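Local coordinates for protein particle-associated glycoside hydrolase (Acinetobacter phage Fri1, PDB 6C72) that probably degrades the capsular polysaccharide of its host, Acinetobacter baumannii, as a trimeric tailspike during virus entry, at residues V297-I302 against G357-R362; V334-Q339 against V348-C353; E501-P506 against F577-D582. All blocks are in the same frame, centred on the assembly; numbering follows the deposited sequence.

Contacts 1 and 2 belong to the parallel beta-helix that makes up the long middle of the chain; their centres are about 10 Å apart. Strand 333-336, a part of contact 2, lies between strands 300-302 and 360-363 of contact 1 and pairs in parallel with both, and along the chain contact 2 is nested inside the loop that contact 1 closes. Contact 1 therefore runs along one wall of the helix, whereas contact 2 crosses its interior. Contact 3 comes later in sequence, in a separate C-terminal beta-sandwich, its centre about 61 Å from that of contact 1 and about 55 Å from that of contact 2. The three contacts thus lie in two separate hydrophobic cores of an elongated spike.

Contact 1. Residues V297-I302 against G357-R362; sequences VYLFDI and GKATIR
Two rungs of one wall of the parallel beta-helix, with a third rung between them, meet here through Tyr298 with Arg362 and Leu299 with Ala359. In the apolar pair, Leu299 CD2 lies 3.6 Å from Ala359 CB. Leu299 holds CG anti to the backbone N (chi1 -180°), which directs the isobutyl group at the small methyl, and Phe322 packs against both residues.

Strand 333-336 runs between strands 300-302 and 360-363 and is paired in parallel with each, as expected for consecutive coils of a beta-helix, so no hydrogen bond links 297-302 directly to 357-362. Arg362 spans this gap with a chain extended from CG to NE. Its NH1 stands 3.7 Å from Tyr298 OH and equally 3.7 Å from Tyr298 CE1, approaching the ring obliquely; the guanidinium and ring planes are 87° apart. No hydrogen bond joins the two side chains; the polar partners of the guanidinium lie elsewhere: NH1 forms a salt bridge with Glu331 OE1 and NH2 a hydrogen bond with Asn364 OD1. Two separate grips thus limit rotation of the group. One face of the tyrosine ring is occupied by Val297 CG1, 3.7 Å above the plane and over the ring centre, while Leu335 and Glu331 also touch the side chain.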
loop_
_atom_site.group_PDB
_atom_site.type_symbol
_atom_site.label_atom_id
_atom_site.label_comp_id
_atom_site.label_asym_id
_atom_site.label_seq_id
_atom_site.Cartn_x
_atom_site.Cartn_y
_atom_site.Cartn_z
ATOM N N VAL A 297 -1.392 10.755 30.366
ATOM C CA VAL A 297 -0.075 11.234 29.942
ATOM C C VAL A 297 -0.064 11.564 28.452
ATOM O O VAL A 297 0.141 12.722 28.065
ATOM C CB VAL A 297 1.019 10.203 30.284
ATOM C CG1 VAL A 297 2.413 10.772 29.979
ATOM C CG2 VAL A 297 0.890 9.755 31.751
ATOM N N TYR A 298 -0.270 10.558 27.605
ATOM C CA TYR A 298 -0.342 10.763 26.166
ATOM C C TYR A 298 -1.563 10.045 25.605
ATOM O O TYR A 298 -2.257 9.300 26.302
ATOM C CB TYR A 298 0.907 10.252 25.441
ATOM C CG TYR A 298 2.235 10.722 25.992
ATOM C CD1 TYR A 298 2.526 12.073 26.094
ATOM C CD2 TYR A 298 3.226 9.801 26.353
ATOM C CE1 TYR A 298 3.741 12.509 26.580
ATOM C CE2 TYR A 298 4.466 10.228 26.828
ATOM C CZ TYR A 298 4.709 11.585 26.936
ATOM O OH TYR A 298 5.915 12.036 27.398
ATOM N N LEU A 299 -1.799 10.250 24.314
ATOM C CA LEU A 299 -2.911 9.589 23.649
ATOM C C LEU A 299 -2.513 8.206 23.138
ATOM O O LEU A 299 -3.085 7.194 23.556
ATOM C CB LEU A 299 -3.433 10.484 22.519
ATOM C CG LEU A 299 -4.609 9.989 21.684
ATOM C CD1 LEU A 299 -5.814 9.575 22.543
ATOM C CD2 LEU A 299 -5.007 11.096 20.711
ATOM N N PHE A 300 -1.523 8.149 22.255
ATOM C CA PHE A 300 -1.058 6.907 21.653
ATOM C C PHE A 300 0.459 6.986 21.590
ATOM O O PHE A 300 1.004 7.988 21.120
ATOM C CB PHE A 300 -1.666 6.707 20.261
ATOM C CG PHE A 300 -1.123 5.522 19.526
ATOM C CD1 PHE A 300 -1.687 4.274 19.678
ATOM C CD2 PHE A 300 -0.031 5.655 18.686
ATOM C CE1 PHE A 300 -1.173 3.190 19.007
ATOM C CE2 PHE A 300 0.487 4.568 18.016
ATOM C CZ PHE A 300 -0.088 3.344 18.172
ATOM N N ASP A 301 1.149 5.972 22.105
ATOM C CA ASP A 301 2.577 6.113 22.385
ATOM C C ASP A 301 3.359 4.968 21.749
ATOM O O ASP A 301 3.286 3.828 22.211
ATOM C CB ASP A 301 2.814 6.162 23.897
ATOM C CG ASP A 301 4.168 6.755 24.270
ATOM O OD1 ASP A 301 4.847 7.337 23.397
ATOM O OD2 ASP A 301 4.552 6.650 25.453
ATOM N N ILE A 302 4.129 5.275 20.704
ATOM C CA ILE A 302 5.173 4.373 20.227
ATOM C C ILE A 302 6.458 4.824 20.910
ATOM O O ILE A 302 7.093 5.786 20.475
ATOM C CB ILE A 302 5.316 4.397 18.708
ATOM C CG1 ILE A 302 4.031 3.932 18.037
ATOM C CG2 ILE A 302 6.492 3.540 18.286
ATOM C CD1 ILE A 302 4.088 3.995 16.525
ATOM N N GLY A 357 -10.356 16.643 18.138
ATOM C CA GLY A 357 -10.174 17.321 19.400
ATOM C C GLY A 357 -8.796 17.917 19.526
ATOM O O GLY A 357 -8.419 18.792 18.735
ATOM N N LYS A 358 -8.016 17.449 20.496
ATOM C CA LYS A 358 -6.666 17.959 20.669
ATOM C C LYS A 358 -5.602 17.088 20.014
ATOM O O LYS A 358 -4.428 17.470 20.016
ATOM C CB LYS A 358 -6.356 18.094 22.158
ATOM C CG LYS A 358 -7.267 19.010 22.917
ATOM C CD LYS A 358 -6.979 20.446 22.576
ATOM C CE LYS A 358 -7.857 21.367 23.399
ATOM N NZ LYS A 358 -7.488 22.791 23.181
ATOM N N ALA A 359 -5.981 15.967 19.404
ATOM C CA ALA A 359 -4.986 14.995 18.956
ATOM C C ALA A 359 -4.075 15.576 17.879
ATOM O O ALA A 359 -4.526 16.293 16.985
ATOM C CB ALA A 359 -5.672 13.741 18.429
ATOM N N THR A 360 -2.782 15.245 17.966
ATOM C CA THR A 360 -1.753 15.745 17.060
ATOM C C THR A 360 -0.566 14.785 17.080
ATOM O O THR A 360 -0.374 14.035 18.032
ATOM C CB THR A 360 -1.322 17.167 17.449
ATOM O OG1 THR A 360 -0.349 17.654 16.513
ATOM C CG2 THR A 360 -0.748 17.191 18.862
ATOM N N ILE A 361 0.219 14.798 16.006
ATOM C CA ILE A 361 1.360 13.898 15.875
ATOM C C ILE A 361 2.573 14.525 16.542
ATOM O O ILE A 361 2.848 15.716 16.343
ATOM C CB ILE A 361 1.650 13.593 14.400
ATOM C CG1 ILE A 361 0.480 12.832 13.778
ATOM C CG2 ILE A 361 2.976 12.855 14.246
ATOM C CD1 ILE A 361 0.603 12.699 12.292
ATOM N N ARG A 362 3.300 13.728 17.334
ATOM C CA ARG A 362 4.536 14.176 17.967
ATOM C C ARG A 362 5.723 13.365 17.457
ATOM O O ARG A 362 5.799 12.146 17.668
ATOM C CB ARG A 362 4.454 14.076 19.493
ATOM C CG ARG A 362 5.827 14.239 20.172
ATOM C CD ARG A 362 5.724 14.412 21.677
ATOM N NE ARG A 362 7.026 14.214 22.305
ATOM C CZ ARG A 362 7.238 14.173 23.623
ATOM N NH1 ARG A 362 6.232 14.328 24.467
ATOM N NH2 ARG A 362 8.466 13.971 24.097
#

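Contact 2. Residues V334-Q339 against V348-C353; sequences VLVKEQ and VKFLNC
Val334 and Val336 pack against Phe350 and Val348 in the interior of the chain, and all four side chains are buried. The phenyl ring sits at the middle of the tight part. Val334 CG1 reaches it obliquely, 3.8 Å from Phe350 CE1 and equally close to CZ, the two side chains coming from opposite directions. Val336 slides past the ring instead and places CG2 at its edge, near the ring plane, 4.1 Å from Phe350 CE2. With CG anti to its carbonyl carbon (chi1 -63°), Phe350 can lie within reach of both valines at once. Further along, Val336 and Val348 slide past each other, with Val336 CG1 4.0 Å from Val348 CG2 and Val336 CG2 equally far from Val348 CG1.

Strands 334-336 and 348-351 are walls of the beta-helix facing each other across its core. The axes come no nearer than 10.0 Å, too far for backbone hydrogen bonds, so side chains fill the space between; their N-to-C directions differ by 148°. Strand 334-336 is bonded instead to the neighbouring rungs, through Phe300 and Ile302 at one edge and Thr360 and Arg362 at the other. Phe322 adds a further aromatic group against Val334, and Trp369 covers Val336.

Beyond Val336 the chain leaves the core, and the partly exposed residues 337-339 have no contact with 348-353. Here Lys337 NZ donates to Gln339 OE1 at 3.1 Å, tilted 22° from the carbonyl plane, and also to the carbonyl O of Pro304; Gln339 NE2 bonds to Asn305 O. At the far end of the other segment, the partly exposed Asn352 turns to the trimer interface, where its ND2 hydrogen-bonds to Asp279 OD1 of the second subunit.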
loop_
_atom_site.group_PDB
_atom_site.type_symbol
_atom_site.label_atom_id
_atom_site.label_comp_id
_atom_site.label_asym_id
_atom_site.label_seq_id
_atom_site.Cartn_x
_atom_site.Cartn_y
_atom_site.Cartn_z
ATOM N N VAL A 334 0.217 11.712 19.648
ATOM C CA VAL A 334 0.441 10.399 19.063
ATOM C C VAL A 334 1.930 10.365 18.746
ATOM O O VAL A 334 2.388 11.013 17.792
ATOM C CB VAL A 334 -0.424 10.204 17.809
ATOM C CG1 VAL A 334 -0.266 8.819 17.214
ATOM C CG2 VAL A 334 -1.886 10.512 18.138
ATOM N N LEU A 335 2.699 9.684 19.586
ATOM C CA LEU A 335 4.150 9.767 19.551
ATOM C C LEU A 335 4.725 8.657 18.685
ATOM O O LEU A 335 4.287 7.507 18.756
ATOM C CB LEU A 335 4.752 9.650 20.955
ATOM C CG LEU A 335 4.389 10.652 22.046
ATOM C CD1 LEU A 335 3.079 10.243 22.704
ATOM C CD2 LEU A 335 5.506 10.778 23.081
ATOM N N VAL A 336 5.718 9.008 17.878
ATOM C CA VAL A 336 6.511 8.035 17.141
ATOM C C VAL A 336 7.963 8.200 17.581
ATOM O O VAL A 336 8.556 9.268 17.393
ATOM C CB VAL A 336 6.368 8.208 15.623
ATOM C CG1 VAL A 336 7.321 7.241 14.898
ATOM C CG2 VAL A 336 4.935 7.978 15.205
ATOM N N LYS A 337 8.526 7.161 18.182
ATOM C CA LYS A 337 9.921 7.193 18.614
ATOM C C LYS A 337 10.683 6.084 17.906
ATOM O O LYS A 337 10.521 4.904 18.233
ATOM C CB LYS A 337 10.041 7.047 20.129
ATOM C CG LYS A 337 11.481 7.006 20.589
ATOM C CD LYS A 337 11.587 6.767 22.078
ATOM C CE LYS A 337 13.041 6.682 22.497
ATOM N NZ LYS A 337 13.185 6.214 23.909
ATOM N N GLU A 338 11.518 6.467 16.949
ATOM C CA GLU A 338 12.433 5.526 16.329
ATOM C C GLU A 338 13.584 5.264 17.291
ATOM O O GLU A 338 14.163 6.205 17.841
ATOM C CB GLU A 338 12.942 6.079 14.990
ATOM C CG GLU A 338 13.785 5.101 14.165
ATOM C CD GLU A 338 15.211 5.011 14.665
ATOM O OE1 GLU A 338 15.742 6.067 15.082
ATOM O OE2 GLU A 338 15.783 3.892 14.693
ATOM N N GLN A 339 13.898 3.990 17.516
ATOM C CA GLN A 339 15.039 3.634 18.360
ATOM C C GLN A 339 15.593 2.291 17.920
ATOM O O GLN A 339 14.893 1.277 18.028
ATOM C CB GLN A 339 14.646 3.567 19.834
ATOM C CG GLN A 339 15.744 2.995 20.742
ATOM C CD GLN A 339 15.306 2.929 22.204
ATOM O OE1 GLN A 339 15.000 3.953 22.821
ATOM N NE2 GLN A 339 15.270 1.722 22.756
ATOM N N VAL A 348 6.309 3.943 9.985
ATOM C CA VAL A 348 5.000 4.160 10.580
ATOM C C VAL A 348 4.162 4.964 9.598
ATOM O O VAL A 348 4.580 6.036 9.154
ATOM C CB VAL A 348 5.136 4.915 11.908
ATOM C CG1 VAL A 348 3.765 5.276 12.451
ATOM C CG2 VAL A 348 5.957 4.112 12.885
ATOM N N LYS A 349 2.984 4.470 9.269
ATOM C CA LYS A 349 2.138 5.114 8.276
ATOM C C LYS A 349 0.795 5.456 8.891
ATOM O O LYS A 349 0.155 4.599 9.513
ATOM C CB LYS A 349 1.933 4.216 7.063
ATOM C CG LYS A 349 3.202 3.809 6.359
ATOM C CD LYS A 349 2.822 2.931 5.197
ATOM C CE LYS A 349 4.008 2.581 4.310
ATOM N NZ LYS A 349 4.645 1.345 4.791
ATOM N N PHE A 350 0.366 6.701 8.702
ATOM C CA PHE A 350 -0.974 7.143 9.075
ATOM C C PHE A 350 -1.761 7.332 7.787
ATOM O O PHE A 350 -1.484 8.258 7.010
ATOM C CB PHE A 350 -0.930 8.422 9.907
ATOM C CG PHE A 350 -0.214 8.268 11.232
ATOM C CD1 PHE A 350 -0.888 7.782 12.356
ATOM C CD2 PHE A 350 1.103 8.633 11.366
ATOM C CE1 PHE A 350 -0.255 7.650 13.579
ATOM C CE2 PHE A 350 1.752 8.492 12.597
ATOM C CZ PHE A 350 1.059 8.004 13.707
ATOM N N LEU A 351 -2.725 6.437 7.558
ATOM C CA LEU A 351 -3.527 6.386 6.342
ATOM C C LEU A 351 -5.002 6.510 6.701
ATOM O O LEU A 351 -5.489 5.786 7.578
ATOM C CB LEU A 351 -3.292 5.077 5.588
ATOM C CG LEU A 351 -1.851 4.647 5.321
ATOM C CD1 LEU A 351 -1.819 3.282 4.670
ATOM C CD2 LEU A 351 -1.152 5.672 4.437
ATOM N N ASN A 352 -5.702 7.439 6.040
ATOM C CA ASN A 352 -7.148 7.613 6.186
ATOM C C ASN A 352 -7.560 7.847 7.640
ATOM O O ASN A 352 -8.679 7.519 8.031
ATOM C CB ASN A 352 -7.927 6.422 5.610
ATOM C CG ASN A 352 -7.532 6.082 4.174
ATOM O OD1 ASN A 352 -6.833 6.841 3.507
ATOM N ND2 ASN A 352 -8.028 4.955 3.678
ATOM N N CYS A 353 -6.672 8.409 8.451
ATOM C CA CYS A 353 -6.946 8.583 9.864
ATOM C C CYS A 353 -7.502 9.970 10.149
ATOM O O CYS A 353 -7.328 10.911 9.370
ATOM C CB CYS A 353 -5.680 8.363 10.699
ATOM S SG CYS A 353 -5.041 6.663 10.690
#

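Contact 3. Residues E501-P506 against F577-D582; sequences EVLTVP and FIVKVD
Leu503 carries this contact, reaching from one sheet of the C-terminal beta-sandwich to the other to meet Val581 and Val579. Its CD2 approaches Val581 tip to tip, 3.9 Å from Val581 CG2, and lies farther from the second valine, 4.4 Å from Val579 CG1. These few methyl groups make up the direct touch, with no hydrogen bond between 501-506 and 577-582, as befits strands of different sheets: 500-504 belongs to the four-stranded sheet and 576-585 to the six-stranded one.

Leucine CG sits between the backbone N and the carbonyl carbon (chi1 62°), a sterically demanding choice that sends the branched end into the core. On strand 576-585, Val579 and Val581 are two residues apart and so face the same way; both present a methyl to the leucine.

In the next shell, Ile513 packs against both valines, while Phe493 touches Val579 and Val502 and thereby extends the hydrophobic layer from one sheet to the other. Leu565, on the strand beside 500-504, packs against Leu503. Its backbone also bonds to both Val502 and Leu503, forming a classic beta bulge, which probably influences how the strand presents the leucine.

On the reverse side of strand 576-585, Lys580 starts out on the side away from 501-506, and its ammonium group meets Phe486 of the second subunit in a cation-pi interaction; Phe584 of that subunit packs on the same side chain. Within the same chain, Thr488 OG1 hydrogen-bonds to Asp582 OD1, helping to hold the carboxylate in place. That same Asp582 OD1 uses its syn lone pair to accept from Lys580 NZ, in a salt bridge 2.7 Å long.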
loop_
_atom_site.group_PDB
_atom_site.type_symbol
_atom_site.label_atom_id
_atom_site.label_comp_id
_atom_site.label_asym_id
_atom_site.label_seq_id
_atom_site.Cartn_x
_atom_site.Cartn_y
_atom_site.Cartn_z
ATOM N N GLU A 501 50.982 28.200 -17.523
ATOM C CA GLU A 501 49.980 27.702 -18.455
ATOM C C GLU A 501 48.704 27.344 -17.701
ATOM O O GLU A 501 48.746 26.586 -16.734
ATOM C CB GLU A 501 50.514 26.470 -19.194
ATOM C CG GLU A 501 51.628 26.738 -20.201
ATOM C CD GLU A 501 52.155 25.459 -20.860
ATOM O OE1 GLU A 501 52.022 24.378 -20.247
ATOM O OE2 GLU A 501 52.699 25.524 -21.993
ATOM N N VAL A 502 47.564 27.888 -18.138
ATOM C CA VAL A 502 46.311 27.648 -17.423
ATOM C C VAL A 502 45.319 26.866 -18.286
ATOM O O VAL A 502 44.559 26.049 -17.758
ATOM C CB VAL A 502 45.666 28.958 -16.916
ATOM C CG1 VAL A 502 46.559 29.666 -15.900
ATOM C CG2 VAL A 502 45.315 29.888 -18.083
ATOM N N LEU A 503 45.308 27.081 -19.607
ATOM C CA LEU A 503 44.310 26.400 -20.432
ATOM C C LEU A 503 44.755 26.332 -21.883
ATOM O O LEU A 503 45.655 27.053 -22.317
ATOM C CB LEU A 503 42.941 27.086 -20.355
ATOM C CG LEU A 503 42.835 28.540 -20.840
ATOM C CD1 LEU A 503 42.568 28.638 -22.332
ATOM C CD2 LEU A 503 41.744 29.273 -20.066
ATOM N N THR A 504 44.086 25.455 -22.633
ATOM C CA THR A 504 44.260 25.312 -24.075
ATOM C C THR A 504 42.880 25.302 -24.716
ATOM O O THR A 504 42.048 24.451 -24.384
ATOM C CB THR A 504 45.014 24.022 -24.408
ATOM O OG1 THR A 504 46.332 24.088 -23.852
ATOM C CG2 THR A 504 45.129 23.824 -25.899
ATOM N N VAL A 505 42.634 26.243 -25.623
ATOM C CA VAL A 505 41.335 26.354 -26.283
ATOM C C VAL A 505 41.262 25.305 -27.389
ATOM O O VAL A 505 42.289 24.974 -28.001
ATOM C CB VAL A 505 41.096 27.774 -26.832
ATOM C CG1 VAL A 505 41.054 28.788 -25.700
ATOM C CG2 VAL A 505 42.176 28.141 -27.827
ATOM N N PRO A 506 40.087 24.757 -27.675
ATOM C CA PRO A 506 39.980 23.721 -28.706
ATOM C C PRO A 506 40.052 24.322 -30.103
ATOM O O PRO A 506 39.941 25.534 -30.300
ATOM C CB PRO A 506 38.601 23.101 -28.438
ATOM C CG PRO A 506 37.826 24.191 -27.819
ATOM C CD PRO A 506 38.794 25.023 -27.022
ATOM N N PHE A 577 42.641 35.727 -9.134
ATOM C CA PHE A 577 41.941 36.077 -10.356
ATOM C C PHE A 577 40.901 35.018 -10.685
ATOM O O PHE A 577 41.103 33.833 -10.413
ATOM C CB PHE A 577 42.932 36.239 -11.516
ATOM C CG PHE A 577 43.855 37.424 -11.366
ATOM C CD1 PHE A 577 45.024 37.325 -10.605
ATOM C CD2 PHE A 577 43.555 38.635 -11.981
ATOM C CE1 PHE A 577 45.869 38.414 -10.461
ATOM C CE2 PHE A 577 44.392 39.727 -11.856
ATOM C CZ PHE A 577 45.559 39.617 -11.100
ATOM N N ILE A 578 39.773 35.451 -11.234
ATOM C CA ILE A 578 38.750 34.550 -11.747
ATOM C C ILE A 578 38.869 34.523 -13.265
ATOM O O ILE A 578 38.998 35.578 -13.905
ATOM C CB ILE A 578 37.344 34.995 -11.320
ATOM C CG1 ILE A 578 37.238 35.178 -9.789
ATOM C CG2 ILE A 578 36.316 34.020 -11.866
ATOM C CD1 ILE A 578 37.411 33.901 -8.932
ATOM N N VAL A 579 38.818 33.331 -13.851
ATOM C CA VAL A 579 38.958 33.164 -15.294
ATOM C C VAL A 579 37.724 32.431 -15.817
ATOM O O VAL A 579 37.449 31.288 -15.422
ATOM C CB VAL A 579 40.249 32.410 -15.651
ATOM C CG1 VAL A 579 40.372 32.228 -17.144
ATOM C CG2 VAL A 579 41.459 33.147 -15.089
ATOM N N LYS A 580 36.965 33.097 -16.677
ATOM C CA LYS A 580 35.773 32.520 -17.281
ATOM C C LYS A 580 36.004 32.362 -18.780
ATOM O O LYS A 580 36.543 33.270 -19.424
ATOM C CB LYS A 580 34.551 33.393 -17.001
ATOM C CG LYS A 580 33.243 32.905 -17.622
ATOM C CD LYS A 580 32.092 33.788 -17.142
ATOM C CE LYS A 580 30.734 33.312 -17.639
ATOM N NZ LYS A 580 30.520 33.567 -19.105
ATOM N N VAL A 581 35.629 31.203 -19.324
ATOM C CA VAL A 581 35.779 30.911 -20.743
ATOM C C VAL A 581 34.407 30.672 -21.363
ATOM O O VAL A 581 33.614 29.876 -20.847
ATOM C CB VAL A 581 36.680 29.691 -20.985
ATOM C CG1 VAL A 581 37.060 29.654 -22.451
ATOM C CG2 VAL A 581 37.913 29.773 -20.124
ATOM N N ASP A 582 34.151 31.332 -22.491
ATOM C CA ASP A 582 32.982 31.089 -23.331
ATOM C C ASP A 582 33.465 30.458 -24.631
ATOM O O ASP A 582 34.310 31.033 -25.324
ATOM C CB ASP A 582 32.227 32.388 -23.634
ATOM C CG ASP A 582 31.847 33.170 -22.379
ATOM O OD1 ASP A 582 31.684 32.564 -21.298
ATOM O OD2 ASP A 582 31.678 34.403 -22.484
#